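Local coordinates for protein metallocarboxypeptidase (Trypanosoma cruzi, PDB 3DWC) that probably releases C-terminal amino acids other than proline from peptides, as a metal-dependent carboxypeptidase of the M32 family, at residues P5-E10 with K78-N83; H113-T118 with A126-T131; T131-I136 with I377-V382. All blocks are in the same frame, centred on the assembly; numbering follows the deposited sequence.

Overall arrangement
The centres of all three contacts lie about 25 to 28 Å from the centre of a mostly helical chain, and each contact lies away from the cobalt site. Interaction 1 stands apart: it joins helix 3-32 to helix 78-95, and its centre is about 45 Å from that of interaction 2 and about 43 Å from that of interaction 3. Interactions 2 and 3 form one cluster, with centres about 11 Å apart. They share Thr131 and helix 125-147, which packs on helix 99-122 in interaction 2 and on the loop before helix 382-394 in interaction 3. Along the chain the three come in series, and interaction 3 ties an early helix to a much later part of the M32 fold.

Interaction 1 of 3, residues P5-E10 with K78-N83; sequences PYKELE and KLQRAN. With SO4 (sulfate ion), chain T.
The hydroxyl of Tyr6 meets the side-chain amide of Asn83 in the one direct hydrogen bond between these two segments: an N-H of Asn83 ND2 points at Tyr6 OH at 3.0 Å, nearly straight at 170° and with the hydroxyl almost in the amide plane. The same hydroxyl donates to Glu10 OE2, one turn further along its own helix, over a very short 2.5 Å. With CG anti to the backbone N (chi1 168°), the phenol reaches across to helix 78-95 and crosses Gln80 at about a right angle; Tyr6 CZ touches Gln80 CB at 3.6 Å. A water adds a bridge, accepting from Lys7 NZ and Gln80 NE2 and donating to Glu10 OE2. This is helix-to-helix packing within the M32 fold, the axes of the two short segments 11.4 Å apart at closest approach and crossing at 64°, a spacing wide enough for a tyrosine ring. Further out, Lys7 NZ forms a salt bridge with Glu10 OE1 (3.1 Å), which helps fix the turn of the carboxylate whose OE2 accepts from Tyr6. Gln286 and Val288 bind the amide of Asn83, and Glu77 N binds Gln80 OE1. Beyond the contact, Arg81 NE holds sulfate O1 at 3.0 Å; the ion probably comes from the crystallisation liquor.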
loop_
_atom_site.group_PDB
_atom_site.type_symbol
_atom_site.label_atom_id
_atom_site.label_comp_id
_atom_site.label_asym_id
_atom_site.label_seq_id
_atom_site.Cartn_x
_atom_site.Cartn_y
_atom_site.Cartn_z
ATOM N N PRO B 5 -14.786 -27.477 17.169
ATOM C CA PRO B 5 -14.848 -27.156 15.735
ATOM C C PRO B 5 -15.184 -25.707 15.428
ATOM O O PRO B 5 -14.657 -25.166 14.453
ATOM C CB PRO B 5 -15.957 -28.072 15.202
ATOM C CG PRO B 5 -16.768 -28.429 16.396
ATOM C CD PRO B 5 -15.791 -28.491 17.530
ATOM N N TYR B 6 -16.065 -25.102 16.227
ATOM C CA TYR B 6 -16.380 -23.681 16.083
ATOM C C TYR B 6 -15.121 -22.813 16.273
ATOM O O TYR B 6 -14.806 -21.965 15.410
ATOM C CB TYR B 6 -17.521 -23.219 17.016
ATOM C CG TYR B 6 -17.605 -21.697 17.052
ATOM C CD1 TYR B 6 -18.184 -20.982 16.020
ATOM C CD2 TYR B 6 -17.015 -20.985 18.071
ATOM C CE1 TYR B 6 -18.206 -19.591 16.030
ATOM C CE2 TYR B 6 -17.025 -19.609 18.085
ATOM C CZ TYR B 6 -17.615 -18.913 17.073
ATOM O OH TYR B 6 -17.598 -17.523 17.133
ATOM N N LYS B 7 -14.385 -23.043 17.364
ATOM C CA LYS B 7 -13.132 -22.323 17.604
ATOM C C LYS B 7 -12.070 -22.577 16.503
ATOM O O LYS B 7 -11.284 -21.675 16.148
ATOM C CB LYS B 7 -12.572 -22.651 18.990
ATOM C CG LYS B 7 -13.321 -21.949 20.139
ATOM C CD LYS B 7 -12.802 -20.509 20.311
ATOM C CE LYS B 7 -13.775 -19.626 21.060
ATOM N NZ LYS B 7 -13.188 -18.263 21.295
ATOM N N GLU B 8 -12.054 -23.790 15.966
ATOM C CA GLU B 8 -11.184 -24.079 14.838
ATOM C C GLU B 8 -11.596 -23.248 13.625
ATOM O O GLU B 8 -10.749 -22.705 12.952
ATOM C CB GLU B 8 -11.197 -25.567 14.510
ATOM C CG GLU B 8 -10.432 -25.939 13.232
ATOM C CD GLU B 8 -8.927 -25.793 13.369
ATOM O OE1 GLU B 8 -8.270 -25.430 12.349
ATOM O OE2 GLU B 8 -8.412 -26.032 14.495
ATOM N N LEU B 9 -12.897 -23.135 13.364
ATOM C CA LEU B 9 -13.381 -22.217 12.348
ATOM C C LEU B 9 -12.961 -20.778 12.626
ATOM O O LEU B 9 -12.594 -20.051 11.716
ATOM C CB LEU B 9 -14.891 -22.314 12.163
ATOM C CG LEU B 9 -15.347 -23.551 11.366
ATOM C CD1 LEU B 9 -16.752 -23.977 11.772
ATOM C CD2 LEU B 9 -15.276 -23.337 9.862
ATOM N N GLU B 10 -13.036 -20.351 13.872
ATOM C CA GLU B 10 -12.682 -18.985 14.189
ATOM C C GLU B 10 -11.267 -18.714 13.730
ATOM O O GLU B 10 -10.989 -17.684 13.148
ATOM C CB GLU B 10 -12.812 -18.701 15.680
ATOM C CG GLU B 10 -14.230 -18.385 16.125
ATOM C CD GLU B 10 -14.282 -17.642 17.466
ATOM O OE1 GLU B 10 -13.316 -17.758 18.233
ATOM O OE2 GLU B 10 -15.282 -16.942 17.753
ATOM N N LYS B 78 -24.330 -16.489 22.205
ATOM C CA LYS B 78 -25.310 -15.992 21.237
ATOM C C LYS B 78 -24.624 -15.448 19.989
ATOM O O LYS B 78 -25.017 -15.752 18.868
ATOM C CB LYS B 78 -26.180 -14.888 21.858
ATOM C CG LYS B 78 -27.413 -14.516 21.030
ATOM C CD LYS B 78 -28.024 -13.159 21.459
ATOM C CE LYS B 78 -29.497 -13.305 21.901
ATOM N NZ LYS B 78 -29.970 -12.157 22.770
ATOM N N LEU B 79 -23.617 -14.628 20.229
ATOM C CA LEU B 79 -22.838 -13.999 19.195
ATOM C C LEU B 79 -21.980 -14.999 18.398
ATOM O O LEU B 79 -21.698 -14.764 17.234
ATOM C CB LEU B 79 -21.964 -12.908 19.819
ATOM C CG LEU B 79 -22.681 -11.611 20.232
ATOM C CD1 LEU B 79 -21.657 -10.615 20.738
ATOM C CD2 LEU B 79 -23.446 -10.988 19.068
ATOM N N GLN B 80 -21.568 -16.096 19.033
ATOM C CA GLN B 80 -20.834 -17.171 18.371
ATOM C C GLN B 80 -21.775 -17.902 17.446
ATOM O O GLN B 80 -21.412 -18.254 16.328
ATOM C CB GLN B 80 -20.242 -18.140 19.388
ATOM C CG GLN B 80 -19.184 -17.531 20.253
ATOM C CD GLN B 80 -18.677 -18.468 21.340
ATOM O OE1 GLN B 80 -19.440 -19.269 21.898
ATOM N NE2 GLN B 80 -17.394 -18.361 21.660
ATOM N N ARG B 81 -23.014 -18.110 17.904
ATOM C CA ARG B 81 -24.054 -18.685 17.044
ATOM C C ARG B 81 -24.291 -17.822 15.807
ATOM O O ARG B 81 -24.405 -18.338 14.707
ATOM C CB ARG B 81 -25.365 -18.907 17.819
ATOM C CG ARG B 81 -25.284 -19.928 18.939
ATOM C CD ARG B 81 -26.660 -20.464 19.338
ATOM N NE ARG B 81 -27.458 -19.397 19.910
ATOM C CZ ARG B 81 -27.477 -19.051 21.195
ATOM N NH1 ARG B 81 -26.750 -19.692 22.094
ATOM N NH2 ARG B 81 -28.234 -18.028 21.577
ATOM N N ALA B 82 -24.361 -16.506 15.971
ATOM C CA ALA B 82 -24.504 -15.605 14.804
ATOM C C ALA B 82 -23.264 -15.689 13.903
ATOM O O ALA B 82 -23.352 -15.654 12.646
ATOM C CB ALA B 82 -24.684 -14.172 15.238
ATOM N N ASN B 83 -22.106 -15.787 14.554
ATOM C CA ASN B 83 -20.847 -15.833 13.804
ATOM C C ASN B 83 -20.833 -17.116 12.990
ATOM O O ASN B 83 -20.461 -17.087 11.814
ATOM C CB ASN B 83 -19.653 -15.696 14.749
ATOM C CG ASN B 83 -18.337 -15.471 14.034
ATOM O OD1 ASN B 83 -18.260 -14.740 13.033
ATOM N ND2 ASN B 83 -17.277 -16.090 14.561
HETATM S S SO4 T . -30.142 -17.579 18.388
HETATM O O1 SO4 T . -28.826 -17.806 17.801
HETATM O O2 SO4 T . -30.556 -18.702 19.230
HETATM O O3 SO4 T . -30.113 -16.359 19.199
HETATM O O4 SO4 T . -31.113 -17.486 17.302
HETATM O O HOH W 1 -15.678 -16.366 20.461
#

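Interaction 2 of 3, residues H113-T118 with A126-T131; sequences HQVWKT and AGFLPT
Phe128 lies against the backbone and CB of Trp116, and this is the tight part of the contact. Phe128 CE1 comes to 3.5 Å from Trp116 CB, and Phe128 CD1 to 3.8 Å from Trp116 CA, so the phenyl ring rests close against the turn of the helix that carries the indole. The two rings form a T-shaped (edge-to-face) pair. The indole turns its edge to the face of Phe128, with the centroid of its five-membered ring 5.6 Å from that of the phenyl and the planes 68° apart. Trp116 CD1 is the indole atom that sits over this face, toward the rim of the phenyl ring. Both aromatic side chains leave their helices with CG anti to the backbone N (chi1 168° for Trp116), and this brings them together on the inner side of the pair. There Trp116 NE1 is bonded to the carbonyl of Leu407, which helps set how the indole is turned, and Leu407 also packs on Phe128.

The other side is looser and nearer solvent. Partly exposed Val115 directs its CB at the second helix, but its methyls meet mainly polar atoms: Val115 CG1 lies 3.7 Å from Thr131 OG1 and 3.9 Å from Gly127 O, and its approach to Phe128 CD1 is longer still, at 4.4 Å. Thr131 OG1 has a weak hydrogen bond with Lys111, one helical turn before Val115. No hydrogen bond joins the two segments. With a short link between them and axes running nearly antiparallel at 158°, helices 99-122 and 125-147 form an alpha-alpha hairpin, with the aromatic pair packed on its buried side.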
loop_
_atom_site.group_PDB
_atom_site.type_symbol
_atom_site.label_atom_id
_atom_site.label_comp_id
_atom_site.label_asym_id
_atom_site.label_seq_id
_atom_site.Cartn_x
_atom_site.Cartn_y
_atom_site.Cartn_z
ATOM N N HIS B 113 -15.438 -6.421 -20.411
ATOM C CA HIS B 113 -15.030 -5.078 -20.031
ATOM C C HIS B 113 -14.495 -4.249 -21.195
ATOM O O HIS B 113 -15.001 -3.157 -21.446
ATOM C CB HIS B 113 -14.004 -5.106 -18.904
ATOM C CG HIS B 113 -13.567 -3.740 -18.473
ATOM N ND1 HIS B 113 -14.335 -2.938 -17.654
ATOM C CD2 HIS B 113 -12.466 -3.018 -18.779
ATOM C CE1 HIS B 113 -13.709 -1.791 -17.451
ATOM N NE2 HIS B 113 -12.576 -1.811 -18.128
ATOM N N GLN B 114 -13.484 -4.761 -21.901
ATOM C CA GLN B 114 -12.867 -4.024 -23.021
ATOM C C GLN B 114 -13.875 -3.750 -24.131
ATOM O O GLN B 114 -13.889 -2.661 -24.712
ATOM C CB GLN B 114 -11.708 -4.808 -23.634
ATOM C CG GLN B 114 -10.561 -5.145 -22.716
ATOM C CD GLN B 114 -9.834 -6.390 -23.195
ATOM O OE1 GLN B 114 -8.770 -6.309 -23.818
ATOM N NE2 GLN B 114 -10.434 -7.556 -22.939
ATOM N N VAL B 115 -14.708 -4.749 -24.416
ATOM C CA VAL B 115 -15.783 -4.622 -25.403
ATOM C C VAL B 115 -16.793 -3.533 -25.018
ATOM O O VAL B 115 -17.145 -2.707 -25.854
ATOM C CB VAL B 115 -16.532 -5.960 -25.621
ATOM C CG1 VAL B 115 -17.409 -5.875 -26.868
ATOM C CG2 VAL B 115 -15.550 -7.109 -25.757
ATOM N N TRP B 116 -17.247 -3.534 -23.757
ATOM C CA TRP B 116 -18.151 -2.484 -23.239
ATOM C C TRP B 116 -17.538 -1.096 -23.346
ATOM O O TRP B 116 -18.106 -0.186 -23.947
ATOM C CB TRP B 116 -18.503 -2.753 -21.757
ATOM C CG TRP B 116 -19.183 -1.582 -21.071
ATOM C CD1 TRP B 116 -20.500 -1.243 -21.147
ATOM C CD2 TRP B 116 -18.570 -0.601 -20.218
ATOM N NE1 TRP B 116 -20.746 -0.116 -20.409
ATOM C CE2 TRP B 116 -19.578 0.303 -19.832
ATOM C CE3 TRP B 116 -17.270 -0.402 -19.745
ATOM C CZ2 TRP B 116 -19.333 1.378 -18.986
ATOM C CZ3 TRP B 116 -17.019 0.690 -18.923
ATOM C CH2 TRP B 116 -18.051 1.560 -18.546
ATOM N N LYS B 117 -16.364 -0.946 -22.755
ATOM C CA LYS B 117 -15.715 0.348 -22.659
ATOM C C LYS B 117 -15.676 1.079 -24.018
ATOM O O LYS B 117 -16.045 2.261 -24.101
ATOM C CB LYS B 117 -14.310 0.168 -22.075
ATOM C CG LYS B 117 -13.669 1.446 -21.566
ATOM C CD LYS B 117 -12.292 1.206 -20.896
ATOM C CE LYS B 117 -11.201 0.731 -21.867
ATOM N NZ LYS B 117 -10.768 1.745 -22.886
ATOM N N THR B 118 -15.264 0.374 -25.076
ATOM C CA THR B 118 -15.141 0.964 -26.411
ATOM C C THR B 118 -16.498 1.214 -27.065
ATOM O O THR B 118 -16.726 2.294 -27.614
ATOM C CB THR B 118 -14.274 0.078 -27.375
ATOM O OG1 THR B 118 -13.087 -0.376 -26.708
ATOM C CG2 THR B 118 -13.874 0.863 -28.624
ATOM N N ALA B 126 -25.032 -2.657 -30.779
ATOM C CA ALA B 126 -24.905 -3.806 -31.705
ATOM C C ALA B 126 -23.567 -4.568 -31.635
ATOM O O ALA B 126 -23.550 -5.800 -31.743
ATOM C CB ALA B 126 -25.145 -3.335 -33.088
ATOM N N GLY B 127 -22.466 -3.835 -31.456
ATOM C CA GLY B 127 -21.164 -4.441 -31.158
ATOM C C GLY B 127 -21.058 -5.021 -29.750
ATOM O O GLY B 127 -20.262 -5.941 -29.507
ATOM N N PHE B 128 -21.844 -4.493 -28.815
ATOM C CA PHE B 128 -21.856 -5.021 -27.453
ATOM C C PHE B 128 -22.735 -6.257 -27.362
ATOM O O PHE B 128 -22.408 -7.194 -26.648
ATOM C CB PHE B 128 -22.337 -3.963 -26.462
ATOM C CG PHE B 128 -22.172 -4.369 -25.011
ATOM C CD1 PHE B 128 -20.914 -4.705 -24.502
ATOM C CD2 PHE B 128 -23.264 -4.411 -24.158
ATOM C CE1 PHE B 128 -20.753 -5.083 -23.164
ATOM C CE2 PHE B 128 -23.109 -4.786 -22.810
ATOM C CZ PHE B 128 -21.850 -5.128 -22.320
ATOM N N LEU B 129 -23.819 -6.264 -28.136
ATOM C CA LEU B 129 -24.924 -7.224 -27.979
ATOM C C LEU B 129 -24.545 -8.699 -27.892
ATOM O O LEU B 129 -25.172 -9.432 -27.132
ATOM C CB LEU B 129 -25.963 -7.033 -29.092
ATOM C CG LEU B 129 -27.192 -7.953 -29.097
ATOM C CD1 LEU B 129 -27.951 -7.896 -27.764
ATOM C CD2 LEU B 129 -28.104 -7.591 -30.259
ATOM N N PRO B 130 -23.555 -9.153 -28.692
ATOM C CA PRO B 130 -23.172 -10.565 -28.574
ATOM C C PRO B 130 -22.619 -10.895 -27.188
ATOM O O PRO B 130 -23.045 -11.885 -26.582
ATOM C CB PRO B 130 -22.102 -10.742 -29.669
ATOM C CG PRO B 130 -22.320 -9.598 -30.617
ATOM C CD PRO B 130 -22.779 -8.465 -29.740
ATOM N N THR B 131 -21.698 -10.061 -26.700
ATOM C CA THR B 131 -21.228 -10.140 -25.309
ATOM C C THR B 131 -22.403 -10.088 -24.331
ATOM O O THR B 131 -22.549 -10.968 -23.494
ATOM C CB THR B 131 -20.287 -8.967 -24.924
ATOM O OG1 THR B 131 -19.136 -8.948 -25.774
ATOM C CG2 THR B 131 -19.839 -9.105 -23.469
#

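Interaction 3 of 3, residues T131-I136 with I377-V382; sequences TLKELI and IEAEEV
Leu132 and Ala379 supply the apolar centre of the contact, where helix 125-147 meets the loop leading into helix 382-394. Each turns its CB toward the other segment. The methyl CD1 of Leu132 is packed against the methyl of Ala379, although the modelled separation is too short to be trusted in detail. The same CD1 lies 4.3 Å from Val382 CG2, so one leucine methyl faces both the loop and the first residue of the following helix. Trp412 also packs on Leu132, and Leu129, one turn earlier, covers Ala379 from the same helix.

Van der Waals contact continues along the aliphatic part of Lys133, whose CG is 3.8 Å from Ala379 CB. Its chain is bent at chi3 (93°) and chi4 (-73°), and Lys133 CE comes to 3.3 Å from Glu380 OE1.

Charge adds little that is direct: Lys133 NZ remains 4.5 Å from Glu380 OE1, beyond a salt bridge, so the opposite charges can attract only loosely near the solvent-facing side, where both residues are exposed. No hydrogen bond crosses between the segments.

Hydrogen bonds within 377-382 give the loop its shape instead. Two backbone bonds, Glu381 N to Glu378 O at 2.7 Å and Val382 N to Ala379 O at 3.0 Å, make a compact 3-10 turn. In addition, the Glu381 carboxylate closes back on the Glu378 N-H, OE1 receiving it (3.1 Å) from above the carboxylate plane, while its other oxygen belongs to a salt bridge with Arg384. The turn leads into helix 382-394, an interhelical connection docked through Ala379 on the side of a helix from far earlier in the M32 chain.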
loop_
_atom_site.group_PDB
_atom_site.type_symbol
_atom_site.label_atom_id
_atom_site.label_comp_id
_atom_site.label_asym_id
_atom_site.label_seq_id
_atom_site.Cartn_x
_atom_site.Cartn_y
_atom_site.Cartn_z
ATOM N N THR B 131 -21.698 -10.061 -26.700
ATOM C CA THR B 131 -21.228 -10.140 -25.309
ATOM C C THR B 131 -22.403 -10.088 -24.331
ATOM O O THR B 131 -22.549 -10.968 -23.494
ATOM C CB THR B 131 -20.287 -8.967 -24.924
ATOM O OG1 THR B 131 -19.136 -8.948 -25.774
ATOM C CG2 THR B 131 -19.839 -9.105 -23.469
ATOM N N LEU B 132 -23.241 -9.059 -24.463
ATOM C CA LEU B 132 -24.347 -8.831 -23.525
ATOM C C LEU B 132 -25.244 -10.074 -23.424
ATOM O O LEU B 132 -25.589 -10.495 -22.320
ATOM C CB LEU B 132 -25.135 -7.558 -23.914
ATOM C CG LEU B 132 -26.070 -6.787 -22.936
ATOM C CD1 LEU B 132 -27.521 -6.923 -23.337
ATOM C CD2 LEU B 132 -25.893 -7.106 -21.410
ATOM N N LYS B 133 -25.576 -10.682 -24.564
ATOM C CA LYS B 133 -26.320 -11.950 -24.589
ATOM C C LYS B 133 -25.649 -13.040 -23.760
ATOM O O LYS B 133 -26.339 -13.831 -23.126
ATOM C CB LYS B 133 -26.500 -12.464 -26.028
ATOM C CG LYS B 133 -27.575 -11.728 -26.841
ATOM C CD LYS B 133 -27.458 -11.979 -28.356
ATOM C CE LYS B 133 -28.320 -13.148 -28.847
ATOM N NZ LYS B 133 -27.798 -14.495 -28.455
ATOM N N GLU B 134 -24.315 -13.090 -23.779
ATOM C CA GLU B 134 -23.555 -14.126 -23.035
ATOM C C GLU B 134 -23.514 -13.847 -21.524
ATOM O O GLU B 134 -23.593 -14.770 -20.706
ATOM C CB GLU B 134 -22.115 -14.240 -23.549
ATOM C CG GLU B 134 -21.965 -14.847 -24.931
ATOM C CD GLU B 134 -20.499 -15.087 -25.277
ATOM O OE1 GLU B 134 -19.969 -14.394 -26.187
ATOM O OE2 GLU B 134 -19.872 -15.946 -24.613
ATOM N N LEU B 135 -23.350 -12.576 -21.174
ATOM C CA LEU B 135 -23.462 -12.116 -19.772
ATOM C C LEU B 135 -24.793 -12.538 -19.179
ATOM O O LEU B 135 -24.838 -13.251 -18.188
ATOM C CB LEU B 135 -23.298 -10.603 -19.696
ATOM C CG LEU B 135 -21.872 -10.142 -20.006
ATOM C CD1 LEU B 135 -21.818 -8.646 -20.187
ATOM C CD2 LEU B 135 -20.901 -10.609 -18.903
ATOM N N ILE B 136 -25.874 -12.150 -19.844
ATOM C CA ILE B 136 -27.208 -12.461 -19.365
ATOM C C ILE B 136 -27.415 -13.973 -19.214
ATOM O O ILE B 136 -28.137 -14.406 -18.317
ATOM C CB ILE B 136 -28.321 -11.844 -20.281
ATOM C CG1 ILE B 136 -28.225 -10.318 -20.300
ATOM C CG2 ILE B 136 -29.729 -12.247 -19.812
ATOM C CD1 ILE B 136 -28.457 -9.658 -18.946
ATOM N N ILE B 377 -37.780 -10.402 -21.204
ATOM C CA ILE B 377 -37.122 -9.687 -22.288
ATOM C C ILE B 377 -35.763 -10.292 -22.529
ATOM O O ILE B 377 -35.228 -11.004 -21.677
ATOM C CB ILE B 377 -36.981 -8.146 -21.997
ATOM C CG1 ILE B 377 -36.059 -7.884 -20.795
ATOM C CG2 ILE B 377 -38.365 -7.513 -21.812
ATOM C CD1 ILE B 377 -35.964 -6.449 -20.386
ATOM N N GLU B 378 -35.207 -9.978 -23.689
ATOM C CA GLU B 378 -33.901 -10.473 -24.087
ATOM C C GLU B 378 -32.959 -9.303 -24.311
ATOM O O GLU B 378 -33.400 -8.211 -24.655
ATOM C CB GLU B 378 -34.031 -11.280 -25.380
ATOM C CG GLU B 378 -34.908 -12.535 -25.260
ATOM C CD GLU B 378 -34.270 -13.615 -24.399
ATOM O OE1 GLU B 378 -33.020 -13.635 -24.307
ATOM O OE2 GLU B 378 -35.021 -14.441 -23.822
ATOM N N ALA B 379 -31.664 -9.541 -24.122
ATOM C CA ALA B 379 -30.636 -8.537 -24.381
ATOM C C ALA B 379 -31.028 -7.606 -25.542
ATOM O O ALA B 379 -30.959 -6.376 -25.418
ATOM C CB ALA B 379 -29.309 -9.210 -24.654
ATOM N N GLU B 380 -31.464 -8.216 -26.643
ATOM C CA GLU B 380 -31.951 -7.531 -27.852
ATOM C C GLU B 380 -32.790 -6.284 -27.579
ATOM O O GLU B 380 -32.674 -5.278 -28.285
ATOM C CB GLU B 380 -32.842 -8.498 -28.677
ATOM C CG GLU B 380 -32.138 -9.452 -29.630
ATOM C CD GLU B 380 -31.463 -10.665 -28.949
ATOM O OE1 GLU B 380 -31.040 -11.577 -29.706
ATOM O OE2 GLU B 380 -31.341 -10.708 -27.689
ATOM N N GLU B 381 -33.649 -6.383 -26.566
ATOM C CA GLU B 381 -34.714 -5.425 -26.316
ATOM C C GLU B 381 -34.349 -4.344 -25.300
ATOM O O GLU B 381 -35.149 -3.436 -25.056
ATOM C CB GLU B 381 -35.939 -6.191 -25.820
ATOM C CG GLU B 381 -36.357 -7.335 -26.771
ATOM C CD GLU B 381 -37.546 -8.143 -26.268
ATOM O OE1 GLU B 381 -37.331 -9.266 -25.769
ATOM O OE2 GLU B 381 -38.697 -7.668 -26.373
ATOM N N VAL B 382 -33.157 -4.446 -24.710
ATOM C CA VAL B 382 -32.754 -3.549 -23.621
ATOM C C VAL B 382 -32.875 -2.070 -23.997
ATOM O O VAL B 382 -33.502 -1.309 -23.256
ATOM C CB VAL B 382 -31.341 -3.877 -23.070
ATOM C CG1 VAL B 382 -30.836 -2.752 -22.104
ATOM C CG2 VAL B 382 -31.354 -5.233 -22.372
#